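Local structure of serpin-12 (Manduca sexta, 6CJ7) at residues A[175-180]-A[324-329]; A[220-225]-A[233-238]; A[91-96]-A[169-174]; A[148-153]-A[319-324]. The protein probably inhibits serine proteases as a member of the serpin family and controls the prophenoloxidase activation system in larval hemolymph. All blocks are in the same frame, centred on the assembly; numbering follows the deposited sequence.

How the interactions relate
Following the chain from the N terminus, 91-96 opens the first loop, and 169-174 closes it as interaction 3. Residues 148-153 fall inside that loop but wait for 319-324, so interactions 3 and 4 cross. Interaction 1 opens next, at 175-180, and closes last, at 324-329; it also crosses interaction 4, and the two share Leu324. The hairpin of interaction 2 is nested inside both. Interactions 3 and 4 meet where strands 165-174 and 317-326 lie side by side. At the far end of these strands, interaction 1 joins them to the hairpin: Trp177 CZ3 is 3.5 Å from Leu225 CB.

Interaction 1: A[175-180]-A[324-329]; sequences GLWEIP and LTIDER
The carbonyl oxygen of Arg329 is gripped by two groups, Trp177 N and water 3. Trp177 N donates to Arg329 O at 3.0 Å, in the carbonyl plane and on a lone pair. Water 3 lies 2.7 Å from the same Arg329 O and also sits close to Gly175 O. The indole of the same tryptophan bonds to a different carbonyl. Trp177 NE1 reaches Asp327 O at 2.7 Å, nearly along the C=O axis (172°), with the oxygen 18° out of the ring plane. The indole is brought there by a chi1 of -58°, which sets CG beside the Trp177 backbone N. Backbone and ring of one residue thus hold two carbonyls of 324-329. This corner is the breach of the serpin fold, where strands 165-174 and 317-326 run out and the reactive loop departs. Water 1 bridges the diverging chains, accepting from Gly175 N and donating to Thr325 O at 2.7 Å. The indole also has aromatic neighbours: Phe227 stacks on it, and Phe181 meets it edge-to-face. A leucine in place of Trp177 would probably leave Asp327 O without its N-H donor and Phe227 without its stacking partner. On the Asp327 side, OD1 accepts from Arg329 N at 3.1 Å, met from above the carboxylate plane, which makes an Asx turn. The same OD1 forms a salt bridge with Lys174 NZ. Leu176 CD1 lies across the extended Arg329 chain, 3.7 Å from Arg329 CG and 3.2 Å from Arg329 NH1.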
loop_
_atom_site.group_PDB
_atom_site.type_symbol
_atom_site.label_atom_id
_atom_site.label_comp_id
_atom_site.label_asym_id
_atom_site.label_seq_id
_atom_site.Cartn_x
_atom_site.Cartn_y
_atom_site.Cartn_z
ATOM N N GLY A 175 0.263 14.110 1.030
ATOM C CA GLY A 175 0.880 14.924 0.009
ATOM C C GLY A 175 0.311 16.332 -0.010
ATOM O O GLY A 175 -0.629 16.673 0.706
ATOM N N LEU A 176 0.927 17.155 -0.849
ATOM C CA LEU A 176 0.484 18.519 -1.099
ATOM C C LEU A 176 0.026 18.593 -2.549
ATOM O O LEU A 176 0.787 18.250 -3.458
ATOM C CB LEU A 176 1.626 19.505 -0.840
ATOM C CG LEU A 176 1.306 20.995 -0.782
ATOM C CD1 LEU A 176 1.164 21.425 0.659
ATOM C CD2 LEU A 176 2.404 21.783 -1.473
ATOM N N TRP A 177 -1.210 19.022 -2.774
ATOM C CA TRP A 177 -1.686 19.136 -4.141
ATOM C C TRP A 177 -0.859 20.156 -4.916
ATOM O O TRP A 177 -0.358 21.144 -4.364
ATOM C CB TRP A 177 -3.156 19.554 -4.180
ATOM C CG TRP A 177 -4.085 18.629 -3.470
ATOM C CD1 TRP A 177 -4.837 18.928 -2.365
ATOM C CD2 TRP A 177 -4.404 17.270 -3.817
ATOM N NE1 TRP A 177 -5.584 17.841 -1.995
ATOM C CE2 TRP A 177 -5.349 16.814 -2.873
ATOM C CE3 TRP A 177 -3.976 16.392 -4.828
ATOM C CZ2 TRP A 177 -5.876 15.518 -2.901
ATOM C CZ3 TRP A 177 -4.500 15.106 -4.858
ATOM C CH2 TRP A 177 -5.452 14.683 -3.900
ATOM N N GLU A 178 -0.728 19.912 -6.219
ATOM C CA GLU A 178 -0.141 20.916 -7.108
ATOM C C GLU A 178 -0.870 22.247 -6.986
ATOM O O GLU A 178 -0.246 23.314 -6.943
ATOM C CB GLU A 178 -0.189 20.389 -8.540
ATOM C CG GLU A 178 0.653 21.127 -9.554
ATOM C CD GLU A 178 0.572 20.477 -10.922
ATOM O OE1 GLU A 178 -0.548 20.382 -11.468
ATOM O OE2 GLU A 178 1.620 20.034 -11.437
ATOM N N ILE A 179 -2.193 22.200 -6.921
ATOM C CA ILE A 179 -3.018 23.387 -6.726
ATOM C C ILE A 179 -3.939 23.136 -5.535
ATOM O O ILE A 179 -4.559 22.064 -5.440
ATOM C CB ILE A 179 -3.796 23.730 -8.004
ATOM C CG1 ILE A 179 -2.822 24.173 -9.102
ATOM C CG2 ILE A 179 -4.818 24.832 -7.734
ATOM C CD1 ILE A 179 -3.463 24.381 -10.470
ATOM N N PRO A 180 -4.046 24.077 -4.602
ATOM C CA PRO A 180 -4.829 23.825 -3.390
ATOM C C PRO A 180 -6.321 23.819 -3.662
ATOM O O PRO A 180 -6.814 24.445 -4.604
ATOM C CB PRO A 180 -4.451 24.993 -2.471
ATOM C CG PRO A 180 -4.002 26.067 -3.391
ATOM C CD PRO A 180 -3.370 25.387 -4.563
ATOM N N LEU A 324 -3.217 6.664 4.641
ATOM C CA LEU A 324 -3.308 7.676 3.591
ATOM C C LEU A 324 -4.253 8.765 4.069
ATOM O O LEU A 324 -5.382 8.472 4.477
ATOM C CB LEU A 324 -3.831 7.085 2.282
ATOM C CG LEU A 324 -4.162 8.093 1.189
ATOM C CD1 LEU A 324 -2.864 8.725 0.682
ATOM C CD2 LEU A 324 -4.921 7.406 0.056
ATOM N N THR A 325 -3.801 10.014 4.012
ATOM C CA THR A 325 -4.595 11.158 4.447
ATOM C C THR A 325 -4.632 12.165 3.315
ATOM O O THR A 325 -3.592 12.469 2.728
ATOM C CB THR A 325 -3.999 11.824 5.700
ATOM O OG1 THR A 325 -3.912 10.862 6.760
ATOM C CG2 THR A 325 -4.858 12.989 6.156
ATOM N N ILE A 326 -5.816 12.717 3.031
ATOM C CA ILE A 326 -5.897 13.838 2.102
ATOM C C ILE A 326 -6.632 14.996 2.764
ATOM O O ILE A 326 -7.507 14.797 3.613
ATOM C CB ILE A 326 -6.572 13.462 0.756
ATOM C CG1 ILE A 326 -8.054 13.166 0.907
ATOM C CG2 ILE A 326 -5.849 12.284 0.083
ATOM C CD1 ILE A 326 -8.737 13.117 -0.441
ATOM N N ASP A 327 -6.260 16.213 2.377
ATOM C CA ASP A 327 -6.990 17.412 2.796
ATOM C C ASP A 327 -6.787 18.481 1.727
ATOM O O ASP A 327 -6.356 18.179 0.612
ATOM C CB ASP A 327 -6.580 17.854 4.218
ATOM C CG ASP A 327 -5.131 18.306 4.336
ATOM O OD1 ASP A 327 -4.484 18.647 3.323
ATOM O OD2 ASP A 327 -4.635 18.335 5.485
ATOM N N GLU A 328 -7.101 19.737 2.062
ATOM C CA GLU A 328 -7.155 20.789 1.049
ATOM C C GLU A 328 -5.792 21.309 0.610
ATOM O O GLU A 328 -5.716 22.012 -0.402
ATOM C CB GLU A 328 -7.960 21.989 1.553
ATOM C CG GLU A 328 -9.452 21.758 1.790
ATOM C CD GLU A 328 -9.773 21.282 3.206
ATOM O OE1 GLU A 328 -10.956 21.402 3.593
ATOM O OE2 GLU A 328 -8.900 20.770 3.925
ATOM N N ARG A 329 -4.732 21.038 1.362
ATOM C CA ARG A 329 -3.531 21.857 1.245
ATOM C C ARG A 329 -2.803 21.630 -0.078
ATOM O O ARG A 329 -2.657 20.495 -0.544
ATOM C CB ARG A 329 -2.594 21.591 2.429
ATOM C CG ARG A 329 -1.643 22.743 2.667
ATOM C CD ARG A 329 -0.774 22.575 3.902
ATOM N NE ARG A 329 0.203 23.661 3.988
ATOM C CZ ARG A 329 1.514 23.500 3.849
ATOM N NH1 ARG A 329 2.014 22.289 3.640
ATOM N NH2 ARG A 329 2.324 24.547 3.934
HETATM O O HOH W 1 -2.410 13.505 0.580
HETATM O O HOH W 2 -3.976 15.881 0.092
HETATM O O HOH W 3 -3.089 18.162 0.833
#

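Interaction 2: A[220-225]-A[233-238]; sequences AKVVVL and SLIVVL
Leu225 sends CD1 across the strand pair to Val236 CG2, 4.1 Å away. This diagonal contact ties two rungs of a beta hairpin in serpin sheet B, made of strands 220-226 and 232-239. The strands run antiparallel, 164° apart. Lys221 with Leu238, Val223 with Val236 and Leu225 with Leu234 are the hydrogen-bonded pairs, each with two backbone bonds. The straightest runs from Val236 N to Val223 O, 3.0 Å long, at 175°. On the face of Val223, Leu225 and Val236, Val223 CG1 lies beside Val236 CB at 4.0 Å, the two side chains pointing the same way. Phe210 and Phe353 cover parts of this face. Val222, Val224, Ile235 and Val237 point to the opposite face, where Phe260 of helix 254-260 packs on Val222 and Ile235. Val222 divides its branches there: CG2 meets Val237 CG1 at 4.1 Å, while CG1 leans to Ile235 CG2 at 4.2 Å. Near the turn, Val224 has CG1 anti to its N (chi1 178°). That branch touches the Ser233 side chain, whose hydroxyl is hydrogen-bonded to Asn366. At the other end Ala220 CB packs 3.7 Å from Val237 CG1.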
loop_
_atom_site.group_PDB
_atom_site.type_symbol
_atom_site.label_atom_id
_atom_site.label_comp_id
_atom_site.label_asym_id
_atom_site.label_seq_id
_atom_site.Cartn_x
_atom_site.Cartn_y
_atom_site.Cartn_z
ATOM N N ALA A 220 -16.965 3.662 -15.481
ATOM C CA ALA A 220 -16.542 4.502 -14.372
ATOM C C ALA A 220 -15.953 5.806 -14.889
ATOM O O ALA A 220 -15.395 5.860 -15.987
ATOM C CB ALA A 220 -15.520 3.780 -13.492
ATOM N N LYS A 221 -16.080 6.849 -14.076
ATOM C CA LYS A 221 -15.403 8.111 -14.324
ATOM C C LYS A 221 -14.047 8.094 -13.633
ATOM O O LYS A 221 -13.874 7.470 -12.586
ATOM C CB LYS A 221 -16.221 9.292 -13.803
ATOM C CG LYS A 221 -17.507 9.563 -14.532
ATOM C CD LYS A 221 -18.271 10.651 -13.791
ATOM C CE LYS A 221 -19.581 10.986 -14.481
ATOM N NZ LYS A 221 -20.226 12.175 -13.860
ATOM N N VAL A 222 -13.084 8.804 -14.224
ATOM C CA VAL A 222 -11.709 8.852 -13.739
ATOM C C VAL A 222 -11.261 10.307 -13.686
ATOM O O VAL A 222 -11.468 11.050 -14.647
ATOM C CB VAL A 222 -10.761 8.050 -14.653
ATOM C CG1 VAL A 222 -9.308 8.170 -14.175
ATOM C CG2 VAL A 222 -11.193 6.590 -14.731
ATOM N N VAL A 223 -10.626 10.710 -12.581
ATOM C CA VAL A 223 -9.892 11.975 -12.534
ATOM C C VAL A 223 -8.515 11.718 -11.924
ATOM O O VAL A 223 -8.369 10.884 -11.024
ATOM C CB VAL A 223 -10.673 13.072 -11.764
ATOM C CG1 VAL A 223 -10.719 12.810 -10.271
ATOM C CG2 VAL A 223 -10.083 14.454 -12.059
ATOM N N VAL A 224 -7.499 12.404 -12.450
ATOM C CA VAL A 224 -6.117 12.296 -11.989
ATOM C C VAL A 224 -5.752 13.604 -11.302
ATOM O O VAL A 224 -5.726 14.664 -11.948
ATOM C CB VAL A 224 -5.153 12.018 -13.152
ATOM C CG1 VAL A 224 -3.717 11.958 -12.646
ATOM C CG2 VAL A 224 -5.539 10.736 -13.891
ATOM N N LEU A 225 -5.472 13.538 -10.001
ATOM C CA LEU A 225 -5.184 14.739 -9.219
ATOM C C LEU A 225 -3.698 14.790 -8.879
ATOM O O LEU A 225 -3.227 13.954 -8.092
ATOM C CB LEU A 225 -6.028 14.747 -7.946
ATOM C CG LEU A 225 -7.515 14.464 -8.174
ATOM C CD1 LEU A 225 -8.263 14.279 -6.859
ATOM C CD2 LEU A 225 -8.120 15.591 -9.012
ATOM N N SER A 233 0.324 11.044 -8.082
ATOM C CA SER A 233 -1.047 11.390 -8.433
ATOM C C SER A 233 -1.995 10.606 -7.549
ATOM O O SER A 233 -1.725 9.458 -7.207
ATOM C CB SER A 233 -1.382 11.039 -9.889
ATOM O OG SER A 233 -0.487 11.658 -10.798
ATOM N N LEU A 234 -3.124 11.222 -7.205
ATOM C CA LEU A 234 -4.262 10.477 -6.687
ATOM C C LEU A 234 -5.203 10.230 -7.858
ATOM O O LEU A 234 -5.730 11.179 -8.456
ATOM C CB LEU A 234 -4.981 11.197 -5.545
ATOM C CG LEU A 234 -5.921 10.263 -4.762
ATOM C CD1 LEU A 234 -5.120 9.294 -3.887
ATOM C CD2 LEU A 234 -6.911 11.091 -3.940
ATOM N N ILE A 235 -5.376 8.961 -8.207
ATOM C CA ILE A 235 -6.256 8.560 -9.290
ATOM C C ILE A 235 -7.545 8.092 -8.638
ATOM O O ILE A 235 -7.541 7.154 -7.834
ATOM C CB ILE A 235 -5.611 7.468 -10.154
ATOM C CG1 ILE A 235 -4.295 7.997 -10.739
ATOM C CG2 ILE A 235 -6.568 7.032 -11.271
ATOM C CD1 ILE A 235 -3.452 6.934 -11.418
ATOM N N VAL A 236 -8.640 8.785 -8.922
ATOM C CA VAL A 236 -9.925 8.513 -8.289
ATOM C C VAL A 236 -10.861 7.964 -9.349
ATOM O O VAL A 236 -11.006 8.551 -10.430
ATOM C CB VAL A 236 -10.507 9.772 -7.626
ATOM C CG1 VAL A 236 -11.819 9.437 -6.914
ATOM C CG2 VAL A 236 -9.494 10.378 -6.667
ATOM N N VAL A 237 -11.484 6.825 -9.048
ATOM C CA VAL A 237 -12.281 6.097 -10.020
ATOM C C VAL A 237 -13.651 5.877 -9.401
ATOM O O VAL A 237 -13.761 5.299 -8.311
ATOM C CB VAL A 237 -11.618 4.763 -10.409
ATOM C CG1 VAL A 237 -12.312 4.172 -11.613
ATOM C CG2 VAL A 237 -10.132 4.971 -10.701
ATOM N N LEU A 238 -14.686 6.350 -10.087
ATOM C CA LEU A 238 -16.025 6.432 -9.532
ATOM C C LEU A 238 -16.976 5.613 -10.399
ATOM O O LEU A 238 -17.148 5.933 -11.585
ATOM C CB LEU A 238 -16.465 7.890 -9.478
ATOM C CG LEU A 238 -17.812 8.276 -8.892
ATOM C CD1 LEU A 238 -17.892 7.946 -7.423
ATOM C CD2 LEU A 238 -18.050 9.771 -9.117
#

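Interaction 3: A[91-96]-A[169-174]; sequences NILKTA and NAVYFK
Central sheet A of the serpin fold gains two neighbouring strands here, 92-102 and 165-174. They run antiparallel, 170° apart. Six backbone bonds join three hydrogen-bonded pairs: Ile92 with Lys174, Lys94 with Tyr172, and Ala96 with Ala170. Between them Leu93 faces Phe173, and Thr95 faces Val171. Phe173 carries much of this face. Its CG lies anti to the backbone N (chi1 -176°), which turns the ring toward 91-93. Leu93 CB meets the ring edge in plane, 3.9 Å from Phe173 CD2. Ile92 O is 3.4 Å from the same CD2, set obliquely to the ring. Phe227 and Tyr232 also meet Phe173 edge-to-face, so the ring links sheet A to Phe227 in the loop between strands 220-226 and 232-239, and to Tyr232 at the start of the second. An alanine in place of Phe173 would probably open a gap beside Leu93 CB and cost Phe227 and Tyr232 their edge-to-face contact with this ring. Further along, Leu93 CD1 touches Val171 CG2 at 3.6 Å. That same Val171 methyl lies 3.9 Å from Thr95 CG2. On the other face, which helix 131-145 covers at Ala96 and Ala170, Ile92 CG2 lies 4.0 Å from Tyr172 CE2.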
loop_
_atom_site.group_PDB
_atom_site.type_symbol
_atom_site.label_atom_id
_atom_site.label_comp_id
_atom_site.label_asym_id
_atom_site.label_seq_id
_atom_site.Cartn_x
_atom_site.Cartn_y
_atom_site.Cartn_z
ATOM N N ASN A 91 5.612 16.657 -0.335
ATOM C CA ASN A 91 4.921 15.377 -0.301
ATOM C C ASN A 91 5.611 14.490 0.722
ATOM O O ASN A 91 6.823 14.268 0.638
ATOM C CB ASN A 91 4.929 14.701 -1.674
ATOM C CG ASN A 91 4.206 15.510 -2.731
ATOM O OD1 ASN A 91 3.122 16.035 -2.476
ATOM N ND2 ASN A 91 4.805 15.627 -3.921
ATOM N N ILE A 92 4.859 13.986 1.692
ATOM C CA ILE A 92 5.434 13.150 2.739
ATOM C C ILE A 92 5.102 11.694 2.436
ATOM O O ILE A 92 3.947 11.275 2.545
ATOM C CB ILE A 92 4.928 13.556 4.127
ATOM C CG1 ILE A 92 5.322 15.001 4.430
ATOM C CG2 ILE A 92 5.477 12.593 5.188
ATOM C CD1 ILE A 92 4.839 15.494 5.767
ATOM N N LEU A 93 6.112 10.911 2.064
ATOM C CA LEU A 93 5.977 9.466 1.940
ATOM C C LEU A 93 6.984 8.844 2.891
ATOM O O LEU A 93 8.194 9.054 2.736
ATOM C CB LEU A 93 6.204 8.994 0.501
ATOM C CG LEU A 93 6.191 7.481 0.245
ATOM C CD1 LEU A 93 4.788 6.916 0.451
ATOM C CD2 LEU A 93 6.679 7.175 -1.166
ATOM N N LYS A 94 6.486 8.104 3.887
ATOM C CA LYS A 94 7.325 7.493 4.907
ATOM C C LYS A 94 7.128 5.989 4.856
ATOM O O LYS A 94 5.995 5.506 4.933
ATOM C CB LYS A 94 6.994 8.017 6.308
ATOM C CG LYS A 94 7.272 9.487 6.534
ATOM C CD LYS A 94 8.761 9.760 6.539
ATOM C CE LYS A 94 9.063 11.195 6.927
ATOM N NZ LYS A 94 10.534 11.421 7.030
ATOM N N THR A 95 8.225 5.251 4.710
ATOM C CA THR A 95 8.149 3.800 4.678
ATOM C C THR A 95 8.943 3.234 5.844
ATOM O O THR A 95 9.944 3.814 6.280
ATOM C CB THR A 95 8.671 3.219 3.362
ATOM O OG1 THR A 95 10.020 3.650 3.152
ATOM C CG2 THR A 95 7.804 3.672 2.196
ATOM N N ALA A 96 8.467 2.111 6.371
ATOM C CA ALA A 96 9.193 1.377 7.403
ATOM C C ALA A 96 9.176 -0.099 7.031
ATOM O O ALA A 96 8.137 -0.761 7.143
ATOM C CB ALA A 96 8.586 1.600 8.787
ATOM N N ASN A 169 6.128 -4.126 7.175
ATOM C CA ASN A 169 6.220 -3.209 6.044
ATOM C C ASN A 169 5.077 -2.226 6.199
ATOM O O ASN A 169 3.908 -2.619 6.110
ATOM C CB ASN A 169 6.140 -3.944 4.710
ATOM C CG ASN A 169 7.299 -4.898 4.517
ATOM O OD1 ASN A 169 7.255 -6.065 4.949
ATOM N ND2 ASN A 169 8.367 -4.398 3.887
ATOM N N ALA A 170 5.419 -0.987 6.496
ATOM C CA ALA A 170 4.428 0.042 6.799
ATOM C C ALA A 170 4.649 1.231 5.882
ATOM O O ALA A 170 5.772 1.496 5.440
ATOM C CB ALA A 170 4.533 0.458 8.262
ATOM N N VAL A 171 3.572 1.954 5.582
ATOM C CA VAL A 171 3.710 3.131 4.717
ATOM C C VAL A 171 2.678 4.177 5.115
ATOM O O VAL A 171 1.526 3.854 5.432
ATOM C CB VAL A 171 3.598 2.752 3.225
ATOM C CG1 VAL A 171 2.230 2.210 2.897
ATOM C CG2 VAL A 171 3.926 3.964 2.350
ATOM N N TYR A 172 3.119 5.436 5.122
ATOM C CA TYR A 172 2.270 6.598 5.403
ATOM C C TYR A 172 2.448 7.605 4.282
ATOM O O TYR A 172 3.584 7.911 3.900
ATOM C CB TYR A 172 2.647 7.243 6.740
ATOM C CG TYR A 172 2.099 8.636 6.947
ATOM C CD1 TYR A 172 0.742 8.843 7.122
ATOM C CD2 TYR A 172 2.941 9.734 7.020
ATOM C CE1 TYR A 172 0.228 10.122 7.332
ATOM C CE2 TYR A 172 2.438 11.022 7.228
ATOM C CZ TYR A 172 1.083 11.197 7.388
ATOM O OH TYR A 172 0.572 12.460 7.608
ATOM N N PHE A 173 1.343 8.137 3.762
ATOM C CA PHE A 173 1.434 9.205 2.771
ATOM C C PHE A 173 0.499 10.347 3.118
ATOM O O PHE A 173 -0.682 10.126 3.394
ATOM C CB PHE A 173 1.103 8.720 1.350
ATOM C CG PHE A 173 1.282 9.789 0.297
ATOM C CD1 PHE A 173 0.205 10.553 -0.140
ATOM C CD2 PHE A 173 2.530 10.040 -0.241
ATOM C CE1 PHE A 173 0.362 11.543 -1.094
ATOM C CE2 PHE A 173 2.703 11.027 -1.198
ATOM C CZ PHE A 173 1.618 11.783 -1.636
ATOM N N LYS A 174 1.029 11.569 3.079
ATOM C CA LYS A 174 0.217 12.781 3.070
ATOM C C LYS A 174 0.917 13.749 2.134
ATOM O O LYS A 174 2.050 14.154 2.408
ATOM C CB LYS A 174 0.075 13.381 4.470
ATOM C CG LYS A 174 -1.105 14.376 4.619
ATOM C CD LYS A 174 -0.800 15.731 4.053
ATOM C CE LYS A 174 -2.051 16.599 4.026
ATOM N NZ LYS A 174 -1.809 17.813 3.213
#

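Interaction 4: A[148-153]-A[319-324]; sequences DKIDKL and LHSAVL
Ile150 begins above Ser321, with its CB 4.1 Å from Ser321 OG. It belongs to the loop that runs from helix 131-145 to strand 165-174 in the serpin fold, and it packs here over strand 317-326 of sheet A. From CB the side chain forks. CG2, anti to the backbone N, drops onto the serine at 3.4 Å from Ser321 OG. CG1 takes the other branch (chi1 -58°) and reaches Val323 CG2 at 3.6 Å; the two side chains run alongside in opposing senses. At the tip, the extended branch carries CD1 on past the serine, 3.5 Å from Ser321 OG. Carbon atoms of one isoleucine therefore crowd round a buried hydroxyl that is hydrogen-bonded to Asp280 OD2 and Ala279 O. The backbone of Ile150 is held in turn by Thr146 OG1, and Ile142 of helix 131-145 packs on its side chain. The neighbouring His320 points away from the loop. Its ND1 bonds to Asn169 O and its NE2 to Ser39 N, a cluster that fits the shutter region of serpins. The second foothold of the loop is Leu153. Its CG and CD2 each lie 3.8 Å from Leu319 CB, the two leucines passing alongside each other. The remaining methyl, Leu153 CD1, rests 3.8 Å from His320 O.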
loop_
_atom_site.group_PDB
_atom_site.type_symbol
_atom_site.label_atom_id
_atom_site.label_comp_id
_atom_site.label_asym_id
_atom_site.label_seq_id
_atom_site.Cartn_x
_atom_site.Cartn_y
_atom_site.Cartn_z
ATOM N N ASP A 148 5.223 9.106 13.530
ATOM C CA ASP A 148 4.356 8.659 14.622
ATOM C C ASP A 148 2.945 8.303 14.160
ATOM O O ASP A 148 2.033 8.206 14.984
ATOM C CB ASP A 148 4.289 9.700 15.748
ATOM C CG ASP A 148 5.606 9.836 16.485
ATOM O OD1 ASP A 148 6.071 10.980 16.659
ATOM O OD2 ASP A 148 6.182 8.805 16.887
ATOM N N LYS A 149 2.746 8.075 12.859
ATOM C CA LYS A 149 1.418 7.756 12.352
ATOM C C LYS A 149 1.056 6.285 12.516
ATOM O O LYS A 149 -0.129 5.946 12.582
ATOM C CB LYS A 149 1.317 8.148 10.880
ATOM C CG LYS A 149 1.323 9.652 10.668
ATOM C CD LYS A 149 0.223 10.318 11.474
ATOM C CE LYS A 149 0.237 11.818 11.276
ATOM N NZ LYS A 149 1.624 12.350 11.343
ATOM N N ILE A 150 2.042 5.402 12.570
ATOM C CA ILE A 150 1.811 3.972 12.727
ATOM C C ILE A 150 2.587 3.544 13.964
ATOM O O ILE A 150 3.822 3.489 13.945
ATOM C CB ILE A 150 2.238 3.184 11.480
ATOM C CG1 ILE A 150 1.462 3.699 10.259
ATOM C CG2 ILE A 150 2.031 1.684 11.683
ATOM C CD1 ILE A 150 2.003 3.210 8.925
ATOM N N ASP A 151 1.874 3.258 15.053
ATOM C CA ASP A 151 2.551 3.036 16.320
ATOM C C ASP A 151 2.101 1.809 17.097
ATOM O O ASP A 151 2.595 1.605 18.211
ATOM C CB ASP A 151 2.400 4.272 17.222
ATOM C CG ASP A 151 0.960 4.510 17.664
ATOM O OD1 ASP A 151 0.025 4.010 17.002
ATOM O OD2 ASP A 151 0.767 5.204 18.682
ATOM N N LYS A 152 1.187 0.993 16.571
ATOM C CA LYS A 152 0.692 -0.152 17.346
ATOM C C LYS A 152 0.446 -1.362 16.449
ATOM O O LYS A 152 -0.513 -2.116 16.643
ATOM C CB LYS A 152 -0.582 0.211 18.114
ATOM C CG LYS A 152 -0.397 1.271 19.206
ATOM C CD LYS A 152 0.411 0.733 20.387
ATOM C CE LYS A 152 1.226 1.832 21.076
ATOM N NZ LYS A 152 0.388 2.833 21.801
ATOM N N LEU A 153 1.327 -1.585 15.471
ATOM C CA LEU A 153 1.119 -2.679 14.522
ATOM C C LEU A 153 1.327 -4.049 15.166
ATOM O O LEU A 153 0.585 -4.992 14.870
ATOM C CB LEU A 153 2.051 -2.510 13.323
ATOM C CG LEU A 153 2.003 -3.598 12.241
ATOM C CD1 LEU A 153 0.600 -3.724 11.649
ATOM C CD2 LEU A 153 3.041 -3.329 11.140
ATOM N N LEU A 319 3.304 -8.522 8.814
ATOM C CA LEU A 319 2.414 -7.445 9.226
ATOM C C LEU A 319 2.589 -6.246 8.310
ATOM O O LEU A 319 3.722 -5.850 8.000
ATOM C CB LEU A 319 2.690 -7.042 10.679
ATOM C CG LEU A 319 2.631 -8.204 11.674
ATOM C CD1 LEU A 319 3.060 -7.763 13.065
ATOM C CD2 LEU A 319 1.224 -8.762 11.696
ATOM N N HIS A 320 1.466 -5.669 7.892
ATOM C CA HIS A 320 1.452 -4.526 6.993
ATOM C C HIS A 320 0.544 -3.439 7.548
ATOM O O HIS A 320 -0.555 -3.717 8.019
ATOM C CB HIS A 320 0.963 -4.940 5.590
ATOM C CG HIS A 320 0.748 -3.779 4.654
ATOM N ND1 HIS A 320 1.697 -2.800 4.441
ATOM C CD2 HIS A 320 -0.319 -3.440 3.889
ATOM C CE1 HIS A 320 1.220 -1.907 3.587
ATOM N NE2 HIS A 320 0.009 -2.280 3.222
ATOM N N SER A 321 1.005 -2.195 7.491
ATOM C CA SER A 321 0.158 -1.070 7.855
ATOM C C SER A 321 0.240 -0.013 6.769
ATOM O O SER A 321 1.308 0.227 6.199
ATOM C CB SER A 321 0.556 -0.458 9.196
ATOM O OG SER A 321 -0.292 0.652 9.499
ATOM N N ALA A 322 -0.892 0.639 6.508
ATOM C CA ALA A 322 -0.971 1.634 5.444
ATOM C C ALA A 322 -1.843 2.778 5.927
ATOM O O ALA A 322 -2.958 2.543 6.399
ATOM C CB ALA A 322 -1.561 1.028 4.164
ATOM N N VAL A 323 -1.340 4.009 5.826
ATOM C CA VAL A 323 -2.091 5.199 6.229
ATOM C C VAL A 323 -2.045 6.199 5.083
ATOM O O VAL A 323 -0.961 6.567 4.623
ATOM C CB VAL A 323 -1.529 5.849 7.510
ATOM C CG1 VAL A 323 -2.297 7.138 7.823
ATOM C CG2 VAL A 323 -1.603 4.895 8.702
ATOM N N LEU A 324 -3.217 6.664 4.641
ATOM C CA LEU A 324 -3.308 7.676 3.591
ATOM C C LEU A 324 -4.253 8.765 4.069
ATOM O O LEU A 324 -5.382 8.472 4.477
ATOM C CB LEU A 324 -3.831 7.085 2.282
ATOM C CG LEU A 324 -4.162 8.093 1.189
ATOM C CD1 LEU A 324 -2.864 8.725 0.682
ATOM C CD2 LEU A 324 -4.921 7.406 0.056
#